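PDB 2YYB: hypothetical protein TTHA1606 from Thermus thermophilus, which is of unknown function but belongs to the GTP cyclohydrolase I type 2/NIF3 family and probably binds divalent metal ions. Local coordinates for residues E84-Q88 with G89-L93. Residues are numbered along the deposited sequence; the frame is centred on the assembly and turned at random.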
loop_
_atom_site.group_PDB
_atom_site.type_symbol
_atom_site.label_atom_id
_atom_site.label_comp_id
_atom_site.label_asym_id
_atom_site.label_seq_id
_atom_site.Cartn_x
_atom_site.Cartn_y
_atom_site.Cartn_z
ATOM N N GLU A 84 16.690 -7.592 31.415
ATOM C CA GLU A 84 17.008 -7.841 32.817
ATOM C C GLU A 84 18.359 -7.212 33.139
ATOM O O GLU A 84 18.535 -6.612 34.202
ATOM C CB GLU A 84 17.042 -9.349 33.115
ATOM C CG GLU A 84 15.682 -9.993 33.122
ATOM C CD GLU A 84 15.722 -11.484 33.399
ATOM O OE1 GLU A 84 16.367 -12.227 32.614
ATOM O OE2 GLU A 84 15.101 -11.920 34.402
ATOM N N THR A 85 19.304 -7.363 32.213
ATOM C CA THR A 85 20.648 -6.825 32.346
ATOM C C THR A 85 20.622 -5.300 32.369
ATOM O O THR A 85 21.199 -4.673 33.253
ATOM C CB THR A 85 21.511 -7.296 31.187
ATOM O OG1 THR A 85 21.488 -8.718 31.153
ATOM C CG2 THR A 85 22.932 -6.842 31.334
ATOM N N LEU A 86 19.962 -4.676 31.407
ATOM C CA LEU A 86 19.919 -3.224 31.463
ATOM C C LEU A 86 19.267 -2.814 32.789
ATOM O O LEU A 86 19.811 -1.985 33.511
ATOM C CB LEU A 86 19.143 -2.630 30.281
ATOM C CG LEU A 86 19.668 -2.906 28.867
ATOM C CD1 LEU A 86 18.768 -2.194 27.879
ATOM C CD2 LEU A 86 21.101 -2.432 28.700
ATOM N N PHE A 87 18.117 -3.400 33.118
ATOM C CA PHE A 87 17.415 -3.062 34.369
ATOM C C PHE A 87 18.341 -3.221 35.567
ATOM O O PHE A 87 18.576 -2.277 36.316
ATOM C CB PHE A 87 16.185 -3.961 34.577
ATOM C CG PHE A 87 15.019 -3.638 33.682
ATOM C CD1 PHE A 87 15.105 -2.643 32.716
ATOM C CD2 PHE A 87 13.839 -4.372 33.777
ATOM C CE1 PHE A 87 14.039 -2.400 31.864
ATOM C CE2 PHE A 87 12.768 -4.130 32.923
ATOM C CZ PHE A 87 12.870 -3.145 31.966
ATOM N N GLN A 88 18.874 -4.427 35.733
ATOM C CA GLN A 88 19.775 -4.723 36.832
ATOM C C GLN A 88 20.824 -3.627 37.030
ATOM O O GLN A 88 21.180 -3.324 38.164
ATOM C CB GLN A 88 20.472 -6.051 36.580
ATOM C CG GLN A 88 21.225 -6.599 37.758
ATOM C CD GLN A 88 21.898 -7.934 37.443
ATOM O OE1 GLN A 88 21.261 -8.885 36.967
ATOM N NE2 GLN A 88 23.197 -8.011 37.714
ATOM N N GLY A 89 21.308 -3.023 35.946
ATOM C CA GLY A 89 22.328 -2.002 36.080
ATOM C C GLY A 89 21.889 -0.559 35.938
ATOM O O GLY A 89 22.725 0.346 35.871
ATOM N N GLY A 90 20.585 -0.332 35.900
ATOM C CA GLY A 90 20.094 1.031 35.752
ATOM C C GLY A 90 20.677 1.684 34.518
ATOM O O GLY A 90 20.856 2.893 34.468
ATOM N N ILE A 91 20.956 0.869 33.508
ATOM C CA ILE A 91 21.554 1.334 32.261
ATOM C C ILE A 91 20.547 1.936 31.278
ATOM O O ILE A 91 19.517 1.331 30.990
ATOM C CB ILE A 91 22.290 0.163 31.570
ATOM C CG1 ILE A 91 23.377 -0.366 32.501
ATOM C CG2 ILE A 91 22.849 0.612 30.201
ATOM C CD1 ILE A 91 24.005 -1.680 32.080
ATOM N N ASN A 92 20.846 3.133 30.783
ATOM C CA ASN A 92 19.988 3.790 29.804
ATOM C C ASN A 92 20.504 3.322 28.445
ATOM O O ASN A 92 21.718 3.260 28.241
ATOM C CB ASN A 92 20.130 5.312 29.869
ATOM C CG ASN A 92 19.539 5.912 31.121
ATOM O OD1 ASN A 92 18.319 5.959 31.311
ATOM N ND2 ASN A 92 20.409 6.398 31.985
ATOM N N LEU A 93 19.594 2.978 27.531
ATOM C CA LEU A 93 19.975 2.533 26.188
ATOM C C LEU A 93 19.513 3.578 25.205
ATOM O O LEU A 93 18.303 3.819 25.086
ATOM C CB LEU A 93 19.314 1.204 25.809
ATOM C CG LEU A 93 19.870 0.650 24.491
ATOM C CD1 LEU A 93 21.357 0.354 24.652
ATOM C CD2 LEU A 93 19.131 -0.600 24.075
#
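L86 meets I91 and L93 where helix 77-88 ends in a Schellman motif and the chain turns into strand 92-95, closing the beta-alpha-beta unit begun by strand 60-63. Two backbone bonds define the motif. The outer bond, between residues five apart, runs from I91 N to L86 O (3.1 Å) and is nearly straight at the hydrogen, with an angle of 163°. Inside it, G90 N reaches F87 O at 2.8 Å, lying well above the plane of that carbonyl. G90 is the C-prime residue, and its positive phi lets the chain turn out of the helix. An i-to-i+4 bond, G89 N to T85 O at 3.2 Å, is supplemented by a weak one from the same N-H to L86 O, which thus accepts from both G89 and I91.

On the helix, the CB of F87 points away from residues 89-93, and its ring meets F87 of a second subunit, the ring planes inclined at about 45°.

The apolar contact lies beside the cap and divides between the two methyls of L86. CG of L86 stands anti to its carbonyl carbon (chi1 -61°), which puts CD2 against CG2 of I91 at 3.8 Å, the two side chains meeting at about a right angle, and CD1 against L93. F50 of helix 47-55 and V30 of strand 27-30 also touch L86, and L61 of strand 60-63 touches both I91 and L93, so the cluster joins helix to sheet. With an alanine in place of L86, both methyls disappear, which would probably open a gap between the helix end and the I91 and L93 side chains. Within the cluster, the CD1 methyl of L86 lies 4.0 Å from CB and 4.1 Å from CD2 of L93.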